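Local coordinates for protein Fe(2+) transporter FeoB (Legionella pneumophila, PDB 3IBY) that probably transports ferrous iron across the bacterial inner membrane, driven by GTP, and is represented here by its cytosolic part with the GTP-binding G domain, at residues A[2-12]-A[79-90]; A[31-40]-A[50-58]. All blocks are in the same frame, centred on the assembly; numbering follows the deposited sequence.

Contact 1. Residues A[2-12]-A[79-90]; sequences THALLIGNPNC and VIDLEYDCIINV
Strands 3-8 and 86-90 run parallel, A4 beside C86 and I7 beside N89, joined by a backbone ladder. L5 N donates to C86 O (3.0 Å) and L5 O accepts from I88 N; two residues on, I7 N donates to I88 O and I7 O accepts from V90 N (2.9 Å). At the ladder's start H3 O takes two donors, the N-H groups of D85 and C86. The D85 carboxylate turns back on the same residue: OD2 uses its anti lone pair to accept from H3 N at 2.8 Å.

Apolar side chains meet on both faces. On one, L5 sets CD1 over the face of the Y84 ring, while the Y84 hydroxyl donates to V79 O (2.6 Å) and ties the ring to the end of helix 70-81. I7 CD1 meets V79 CG1 at 3.6 Å, and I7 CG1 touches I87 CG2. On the face of A4, L6 CD1 reaches V90 CG2 (3.4 Å); CG anti to the backbone N (chi1 -174°) carries the branch there. Beyond the strand, C12 SG packs on V90 CB. This is the parallel part of the central mixed sheet of a P-loop GTPase, whose first strand leads into the predicted GTP-binding loop.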
loop_
_atom_site.group_PDB
_atom_site.type_symbol
_atom_site.label_atom_id
_atom_site.label_comp_id
_atom_site.label_asym_id
_atom_site.label_seq_id
_atom_site.Cartn_x
_atom_site.Cartn_y
_atom_site.Cartn_z
ATOM N N THR A 2 1.061 18.487 6.536
ATOM C CA THR A 2 1.128 17.026 6.736
ATOM C C THR A 2 1.102 16.373 5.359
ATOM O O THR A 2 0.346 16.772 4.485
ATOM C CB THR A 2 0.003 16.482 7.685
ATOM O OG1 THR A 2 -0.893 15.656 6.952
ATOM C CG2 THR A 2 -0.770 17.609 8.361
ATOM N N HIS A 3 1.937 15.356 5.182
ATOM C CA HIS A 3 2.316 14.887 3.849
ATOM C C HIS A 3 1.829 13.477 3.593
ATOM O O HIS A 3 2.148 12.532 4.335
ATOM C CB HIS A 3 3.843 14.957 3.692
ATOM C CG HIS A 3 4.346 14.432 2.387
ATOM N ND1 HIS A 3 3.621 14.519 1.216
ATOM C CD2 HIS A 3 5.507 13.839 2.060
ATOM C CE1 HIS A 3 4.314 13.986 0.224
ATOM N NE2 HIS A 3 5.457 13.556 0.717
ATOM N N ALA A 4 1.067 13.342 2.519
ATOM C CA ALA A 4 0.366 12.085 2.220
ATOM C C ALA A 4 0.812 11.539 0.881
ATOM O O ALA A 4 0.740 12.232 -0.115
ATOM C CB ALA A 4 -1.128 12.316 2.218
ATOM N N LEU A 5 1.317 10.315 0.866
ATOM C CA LEU A 5 1.565 9.613 -0.398
ATOM C C LEU A 5 0.242 8.998 -0.882
ATOM O O LEU A 5 -0.519 8.470 -0.069
ATOM C CB LEU A 5 2.565 8.477 -0.230
ATOM C CG LEU A 5 3.913 8.785 0.361
ATOM C CD1 LEU A 5 4.774 7.481 0.443
ATOM C CD2 LEU A 5 4.588 9.888 -0.448
ATOM N N LEU A 6 -0.005 9.060 -2.195
ATOM C CA LEU A 6 -1.177 8.401 -2.809
ATOM C C LEU A 6 -0.733 7.178 -3.653
ATOM O O LEU A 6 0.062 7.292 -4.596
ATOM C CB LEU A 6 -1.954 9.425 -3.646
ATOM C CG LEU A 6 -3.293 9.101 -4.303
ATOM C CD1 LEU A 6 -4.429 8.823 -3.272
ATOM C CD2 LEU A 6 -3.631 10.288 -5.293
ATOM N N ILE A 7 -1.233 6.006 -3.273
ATOM C CA ILE A 7 -0.745 4.728 -3.797
ATOM C C ILE A 7 -1.872 3.794 -4.189
ATOM O O ILE A 7 -2.879 3.683 -3.473
ATOM C CB ILE A 7 0.069 3.946 -2.723
ATOM C CG1 ILE A 7 0.906 4.911 -1.885
ATOM C CG2 ILE A 7 0.922 2.882 -3.373
ATOM C CD1 ILE A 7 2.069 4.269 -1.151
ATOM N N GLY A 8 -1.675 3.073 -5.287
ATOM C CA GLY A 8 -2.574 1.964 -5.647
ATOM C C GLY A 8 -2.069 1.127 -6.812
ATOM O O GLY A 8 -0.924 1.221 -7.231
ATOM N N ASN A 9 -2.932 0.256 -7.298
ATOM C CA ASN A 9 -2.726 -0.422 -8.543
ATOM C C ASN A 9 -2.955 0.604 -9.656
ATOM O O ASN A 9 -3.603 1.594 -9.421
ATOM C CB ASN A 9 -3.736 -1.551 -8.665
ATOM C CG ASN A 9 -3.359 -2.751 -7.878
ATOM O OD1 ASN A 9 -2.939 -2.658 -6.751
ATOM N ND2 ASN A 9 -3.525 -3.916 -8.479
ATOM N N PRO A 10 -2.475 0.327 -10.882
ATOM C CA PRO A 10 -2.749 1.130 -12.083
ATOM C C PRO A 10 -4.219 1.245 -12.359
ATOM O O PRO A 10 -4.975 0.392 -11.933
ATOM C CB PRO A 10 -2.136 0.294 -13.214
ATOM C CG PRO A 10 -1.177 -0.601 -12.576
ATOM C CD PRO A 10 -1.784 -0.922 -11.236
ATOM N N ASN A 11 -4.635 2.296 -13.056
ATOM C CA ASN A 11 -6.024 2.374 -13.554
ATOM C C ASN A 11 -7.105 2.154 -12.460
ATOM O O ASN A 11 -8.139 1.501 -12.732
ATOM C CB ASN A 11 -6.259 1.372 -14.721
ATOM C CG ASN A 11 -5.446 1.718 -16.004
ATOM O OD1 ASN A 11 -5.126 2.880 -16.284
ATOM N ND2 ASN A 11 -5.143 0.698 -16.796
ATOM N N CYS A 12 -6.883 2.699 -11.254
ATOM C CA CYS A 12 -7.912 2.597 -10.192
ATOM C C CYS A 12 -8.645 3.921 -9.880
ATOM O O CYS A 12 -9.317 4.026 -8.832
ATOM C CB CYS A 12 -7.348 1.970 -8.901
ATOM S SG CYS A 12 -6.252 3.003 -7.935
ATOM N N VAL A 79 8.266 4.869 -0.869
ATOM C CA VAL A 79 7.725 4.524 0.452
ATOM C C VAL A 79 8.817 4.242 1.466
ATOM O O VAL A 79 8.528 4.078 2.621
ATOM C CB VAL A 79 6.761 3.323 0.432
ATOM C CG1 VAL A 79 5.509 3.619 -0.396
ATOM C CG2 VAL A 79 7.452 2.076 -0.078
ATOM N N ILE A 80 10.072 4.167 1.048
ATOM C CA ILE A 80 11.149 4.183 2.006
ATOM C C ILE A 80 11.915 5.533 1.938
ATOM O O ILE A 80 12.324 6.053 2.973
ATOM C CB ILE A 80 12.035 2.870 1.917
ATOM C CG1 ILE A 80 13.174 2.975 0.890
ATOM C CG2 ILE A 80 11.194 1.628 1.611
ATOM C CD1 ILE A 80 14.580 3.139 1.500
ATOM N N ASP A 81 12.045 6.122 0.744
ATOM C CA ASP A 81 12.915 7.327 0.510
ATOM C C ASP A 81 12.323 8.614 1.034
ATOM O O ASP A 81 13.026 9.501 1.454
ATOM C CB ASP A 81 13.147 7.586 -0.998
ATOM C CG ASP A 81 14.200 6.676 -1.628
ATOM O OD1 ASP A 81 14.883 5.873 -0.926
ATOM O OD2 ASP A 81 14.317 6.760 -2.876
ATOM N N LEU A 82 11.014 8.737 0.919
ATOM C CA LEU A 82 10.373 10.006 1.177
ATOM C C LEU A 82 9.971 10.145 2.642
ATOM O O LEU A 82 9.807 9.192 3.395
ATOM C CB LEU A 82 9.141 10.218 0.271
ATOM C CG LEU A 82 9.311 10.399 -1.266
ATOM C CD1 LEU A 82 7.940 10.366 -1.924
ATOM C CD2 LEU A 82 10.147 11.674 -1.768
ATOM N N GLU A 83 9.820 11.397 3.005
ATOM C CA GLU A 83 9.339 11.774 4.280
ATOM C C GLU A 83 7.881 12.011 4.140
ATOM O O GLU A 83 7.501 13.022 3.614
ATOM C CB GLU A 83 9.995 13.077 4.625
ATOM C CG GLU A 83 11.412 12.921 4.957
ATOM C CD GLU A 83 11.589 12.384 6.353
ATOM O OE1 GLU A 83 10.904 12.931 7.255
ATOM O OE2 GLU A 83 12.399 11.426 6.551
ATOM N N TYR A 84 7.064 11.118 4.652
ATOM C CA TYR A 84 5.628 11.245 4.592
ATOM C C TYR A 84 4.971 10.818 5.908
ATOM O O TYR A 84 5.503 9.983 6.642
ATOM C CB TYR A 84 5.123 10.387 3.433
ATOM C CG TYR A 84 5.445 8.900 3.498
ATOM C CD1 TYR A 84 6.648 8.386 2.978
ATOM C CD2 TYR A 84 4.543 8.000 4.043
ATOM C CE1 TYR A 84 6.933 7.021 3.027
ATOM C CE2 TYR A 84 4.823 6.641 4.086
ATOM C CZ TYR A 84 6.019 6.163 3.590
ATOM O OH TYR A 84 6.267 4.813 3.653
ATOM N N ASP A 85 3.805 11.389 6.196
ATOM C CA ASP A 85 3.127 11.183 7.455
ATOM C C ASP A 85 2.087 10.103 7.325
ATOM O O ASP A 85 1.810 9.406 8.293
ATOM C CB ASP A 85 2.469 12.485 7.949
ATOM C CG ASP A 85 3.473 13.592 8.153
ATOM O OD1 ASP A 85 4.412 13.364 8.954
ATOM O OD2 ASP A 85 3.336 14.657 7.491
ATOM N N CYS A 86 1.479 9.970 6.156
ATOM C CA CYS A 86 0.512 8.869 5.978
ATOM C C CYS A 86 0.323 8.458 4.523
ATOM O O CYS A 86 0.796 9.164 3.617
ATOM C CB CYS A 86 -0.831 9.289 6.555
ATOM S SG CYS A 86 -1.335 10.757 5.738
ATOM N N ILE A 87 -0.362 7.329 4.307
ATOM C CA ILE A 87 -0.687 6.848 2.941
ATOM C C ILE A 87 -2.176 6.776 2.716
ATOM O O ILE A 87 -2.937 6.330 3.582
ATOM C CB ILE A 87 -0.123 5.448 2.663
ATOM C CG1 ILE A 87 1.405 5.468 2.704
ATOM C CG2 ILE A 87 -0.575 4.918 1.318
ATOM C CD1 ILE A 87 1.998 4.147 3.303
ATOM N N ILE A 88 -2.567 7.210 1.532
ATOM C CA ILE A 88 -3.910 7.050 1.046
ATOM C C ILE A 88 -3.843 5.964 -0.003
ATOM O O ILE A 88 -3.371 6.170 -1.161
ATOM C CB ILE A 88 -4.483 8.330 0.401
ATOM C CG1 ILE A 88 -4.502 9.478 1.400
ATOM C CG2 ILE A 88 -5.894 8.086 -0.068
ATOM C CD1 ILE A 88 -4.826 10.832 0.717
ATOM N N ASN A 89 -4.277 4.783 0.405
ATOM C CA ASN A 89 -4.287 3.641 -0.464
ATOM C C ASN A 89 -5.632 3.672 -1.179
ATOM O O ASN A 89 -6.693 3.495 -0.574
ATOM C CB ASN A 89 -4.081 2.402 0.394
ATOM C CG ASN A 89 -4.189 1.120 -0.372
ATOM O OD1 ASN A 89 -4.031 1.081 -1.608
ATOM N ND2 ASN A 89 -4.459 0.039 0.357
ATOM N N VAL A 90 -5.580 3.940 -2.478
ATOM C CA VAL A 90 -6.770 3.881 -3.341
ATOM C C VAL A 90 -6.993 2.507 -3.897
ATOM O O VAL A 90 -6.160 1.978 -4.618
ATOM C CB VAL A 90 -6.669 4.745 -4.609
ATOM C CG1 VAL A 90 -8.080 5.159 -5.038
ATOM C CG2 VAL A 90 -5.825 5.893 -4.381
#

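Contact 2. Residues A[31-40]-A[50-58]; sequences WPGVTVEKKT and IEITDLPGV
The beta hairpin of strands 37-45 and 48-54 in the G domain opens here towards two loops predicted to bind GTP, one within 33-37 and the other 54-57. K39 and D54 mark the place where the strands part, and W31, from the loop before strand 37-45, reaches across it. D54 N donates to K39 O at 3.1 Å. Next to it T40 and T53 form a non-hydrogen-bonded antiparallel pair; their side chains lie side by side, T40 CG2 3.9 Å from T53 OG1, and T40 CA sends a C-H towards I52 O.

On the other side of K39 and D54 a water stands in for a direct bond. It donates to D54 O at 2.6 Å, and accepts from K39 N and, weakly, from W31 NE1, so one molecule spans the widening gap between the strands. The W31 indole spans it too, with its six-membered ring: CH2 touches L55 CD2 at 3.4 Å and T53 CG2 at 3.8 Å, and D54 O lies at the ring edge, near its plane. K38, on strand 37-45, lays CG over one face of the indole. With CG anti to the backbone N (chi1 173°) and the chain extended beyond it, K38 also brings CE to T53 CG2.

D54 directs its carboxylate to K14, whose NZ forms a salt bridge with OD1 and also bonds to L55 O. On the outer side strand 26-30 pairs with 37-45, strand 3-8 adjoins 48-54, and I74 of helix 70-81 packs against W31.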
loop_
_atom_site.group_PDB
_atom_site.type_symbol
_atom_site.label_atom_id
_atom_site.label_comp_id
_atom_site.label_asym_id
_atom_site.label_seq_id
_atom_site.Cartn_x
_atom_site.Cartn_y
_atom_site.Cartn_z
ATOM N N TRP A 31 10.453 12.867 -11.395
ATOM C CA TRP A 31 11.077 12.279 -10.257
ATOM C C TRP A 31 12.583 12.517 -10.371
ATOM O O TRP A 31 13.102 12.773 -11.432
ATOM C CB TRP A 31 10.770 10.806 -10.242
ATOM C CG TRP A 31 9.396 10.531 -9.798
ATOM C CD1 TRP A 31 8.318 10.313 -10.594
ATOM C CD2 TRP A 31 8.927 10.464 -8.454
ATOM N NE1 TRP A 31 7.205 10.100 -9.832
ATOM C CE2 TRP A 31 7.554 10.172 -8.511
ATOM C CE3 TRP A 31 9.533 10.626 -7.211
ATOM C CZ2 TRP A 31 6.767 10.035 -7.373
ATOM C CZ3 TRP A 31 8.753 10.475 -6.076
ATOM C CH2 TRP A 31 7.380 10.177 -6.168
ATOM N N PRO A 32 13.293 12.443 -9.256
ATOM C CA PRO A 32 14.709 12.803 -9.238
ATOM C C PRO A 32 15.621 11.940 -10.137
ATOM O O PRO A 32 15.771 10.715 -9.935
ATOM C CB PRO A 32 15.070 12.601 -7.771
ATOM C CG PRO A 32 14.022 11.516 -7.275
ATOM C CD PRO A 32 12.807 11.998 -7.933
ATOM N N GLY A 33 16.230 12.603 -11.123
ATOM C CA GLY A 33 17.164 11.961 -12.008
ATOM C C GLY A 33 16.610 10.824 -12.840
ATOM O O GLY A 33 17.366 9.940 -13.247
ATOM N N VAL A 34 15.308 10.853 -13.128
ATOM C CA VAL A 34 14.698 9.883 -14.036
ATOM C C VAL A 34 13.748 10.608 -15.004
ATOM O O VAL A 34 13.709 11.838 -15.010
ATOM C CB VAL A 34 14.070 8.676 -13.265
ATOM C CG1 VAL A 34 15.163 7.919 -12.558
ATOM C CG2 VAL A 34 12.990 9.125 -12.271
ATOM N N THR A 35 13.060 9.877 -15.877
ATOM C CA THR A 35 12.288 10.515 -16.923
ATOM C C THR A 35 10.860 10.515 -16.512
ATOM O O THR A 35 10.065 11.293 -17.036
ATOM C CB THR A 35 12.439 9.801 -18.267
ATOM O OG1 THR A 35 12.105 8.421 -18.118
ATOM C CG2 THR A 35 13.844 9.878 -18.734
ATOM N N VAL A 36 10.512 9.661 -15.550
ATOM C CA VAL A 36 9.107 9.520 -15.132
ATOM C C VAL A 36 8.638 10.807 -14.455
ATOM O O VAL A 36 9.393 11.440 -13.703
ATOM C CB VAL A 36 8.867 8.304 -14.178
ATOM C CG1 VAL A 36 7.385 8.153 -13.835
ATOM C CG2 VAL A 36 9.380 7.027 -14.781
ATOM N N GLU A 37 7.394 11.185 -14.740
ATOM C CA GLU A 37 6.858 12.469 -14.340
ATOM C C GLU A 37 6.324 12.319 -12.968
ATOM O O GLU A 37 5.728 11.312 -12.654
ATOM C CB GLU A 37 5.791 12.935 -15.341
ATOM C CG GLU A 37 6.430 13.148 -16.744
ATOM C CD GLU A 37 5.542 13.808 -17.769
ATOM O OE1 GLU A 37 4.297 13.665 -17.672
ATOM O OE2 GLU A 37 6.080 14.464 -18.689
ATOM N N LYS A 38 6.583 13.283 -12.105
ATOM C CA LYS A 38 6.051 13.216 -10.741
ATOM C C LYS A 38 4.960 14.241 -10.644
ATOM O O LYS A 38 5.113 15.332 -11.156
ATOM C CB LYS A 38 7.181 13.496 -9.759
ATOM C CG LYS A 38 6.819 13.630 -8.318
ATOM C CD LYS A 38 8.045 14.070 -7.501
ATOM C CE LYS A 38 7.728 14.266 -5.997
ATOM N NZ LYS A 38 8.872 13.995 -5.139
ATOM N N LYS A 39 3.850 13.913 -10.008
ATOM C CA LYS A 39 2.787 14.911 -9.815
ATOM C C LYS A 39 2.673 15.134 -8.346
ATOM O O LYS A 39 2.588 14.163 -7.571
ATOM C CB LYS A 39 1.449 14.424 -10.339
ATOM C CG LYS A 39 1.224 14.582 -11.879
ATOM C CD LYS A 39 1.657 13.342 -12.696
ATOM C CE LYS A 39 0.755 13.119 -13.950
ATOM N NZ LYS A 39 -0.438 12.209 -13.683
ATOM N N THR A 40 2.692 16.404 -7.949
ATOM C CA THR A 40 2.544 16.761 -6.545
ATOM C C THR A 40 1.429 17.787 -6.473
ATOM O O THR A 40 1.192 18.507 -7.419
ATOM C CB THR A 40 3.853 17.319 -5.953
ATOM O OG1 THR A 40 4.312 18.419 -6.770
ATOM C CG2 THR A 40 4.967 16.203 -5.844
ATOM N N ILE A 50 -2.407 20.096 3.470
ATOM C CA ILE A 50 -2.129 18.709 3.159
ATOM C C ILE A 50 -1.420 18.633 1.843
ATOM O O ILE A 50 -1.962 19.055 0.816
ATOM C CB ILE A 50 -3.408 17.802 3.159
ATOM C CG1 ILE A 50 -3.856 17.482 4.593
ATOM C CG2 ILE A 50 -3.086 16.504 2.548
ATOM C CD1 ILE A 50 -5.013 18.237 5.069
ATOM N N GLU A 51 -0.206 18.078 1.867
ATOM C CA GLU A 51 0.555 17.933 0.641
ATOM C C GLU A 51 0.415 16.493 0.231
ATOM O O GLU A 51 0.295 15.620 1.087
ATOM C CB GLU A 51 2.023 18.274 0.844
ATOM C CG GLU A 51 2.281 19.471 1.721
ATOM C CD GLU A 51 3.761 19.736 1.914
ATOM O OE1 GLU A 51 4.385 18.996 2.747
ATOM O OE2 GLU A 51 4.274 20.691 1.248
ATOM N N ILE A 52 0.419 16.265 -1.074
ATOM C CA ILE A 52 0.170 14.954 -1.653
ATOM C C ILE A 52 1.138 14.680 -2.782
ATOM O O ILE A 52 1.325 15.542 -3.691
ATOM C CB ILE A 52 -1.258 14.772 -2.237
ATOM C CG1 ILE A 52 -2.291 14.809 -1.154
ATOM C CG2 ILE A 52 -1.410 13.401 -2.939
ATOM C CD1 ILE A 52 -3.352 13.762 -1.283
ATOM N N THR A 53 1.722 13.480 -2.717
ATOM C CA THR A 53 2.561 13.021 -3.758
ATOM C C THR A 53 1.928 11.797 -4.360
ATOM O O THR A 53 1.615 10.799 -3.655
ATOM C CB THR A 53 3.940 12.725 -3.278
ATOM O OG1 THR A 53 4.535 13.915 -2.720
ATOM C CG2 THR A 53 4.759 12.247 -4.435
ATOM N N ASP A 54 1.713 11.871 -5.666
ATOM C CA ASP A 54 1.172 10.745 -6.370
ATOM C C ASP A 54 2.256 9.739 -6.706
ATOM O O ASP A 54 3.263 10.124 -7.307
ATOM C CB ASP A 54 0.551 11.176 -7.685
ATOM C CG ASP A 54 -0.305 10.106 -8.274
ATOM O OD1 ASP A 54 -0.766 9.173 -7.528
ATOM O OD2 ASP A 54 -0.575 10.229 -9.472
ATOM N N LEU A 55 2.034 8.456 -6.379
ATOM C CA LEU A 55 2.963 7.400 -6.818
ATOM C C LEU A 55 2.385 6.643 -7.941
ATOM O O LEU A 55 1.214 6.422 -7.936
ATOM C CB LEU A 55 3.265 6.410 -5.726
ATOM C CG LEU A 55 3.932 7.013 -4.521
ATOM C CD1 LEU A 55 4.451 5.871 -3.763
ATOM C CD2 LEU A 55 5.053 8.074 -4.912
ATOM N N PRO A 56 3.221 6.213 -8.886
ATOM C CA PRO A 56 2.768 5.470 -10.005
ATOM C C PRO A 56 2.289 4.162 -9.503
ATOM O O PRO A 56 2.896 3.624 -8.595
ATOM C CB PRO A 56 4.037 5.262 -10.831
ATOM C CG PRO A 56 4.956 6.267 -10.409
ATOM C CD PRO A 56 4.679 6.338 -8.938
ATOM N N GLY A 57 1.186 3.687 -10.064
ATOM C CA GLY A 57 0.564 2.468 -9.655
ATOM C C GLY A 57 1.423 1.247 -9.914
ATOM O O GLY A 57 2.207 1.231 -10.843
ATOM N N VAL A 58 1.233 0.228 -9.081
ATOM C CA VAL A 58 2.016 -0.963 -9.042
ATOM C C VAL A 58 1.098 -1.965 -8.403
ATOM O O VAL A 58 0.318 -1.593 -7.507
ATOM C CB VAL A 58 3.205 -0.789 -8.084
ATOM C CG1 VAL A 58 3.996 0.473 -8.430
ATOM C CG2 VAL A 58 2.734 -0.650 -6.675
HETATM O O HOH W 1 3.833 10.714 -9.748
#

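In the fold
Contacts 1 and 2 belong to one mixed sheet, their centres about 10 Å apart, and strand 48-54 joins them by lying next to strand 3-8. Two probable backbone hydrogen bonds make the seam: A4 N to E51 O and L6 N to T53 O, each 2.8 Å. Strand 3-8 thus bonds to 86-90 on one edge and to 50-54 on the other. Along the chain, contact 2 falls between the two segments of contact 1, with helix 70-81 following strand 48-54. Both contacts end at the predicted nucleotide site: contact 1 holds G8 to C12, contact 2 holds G33 to E37 and D54 to G57, and K14, two residues after C12, connects them.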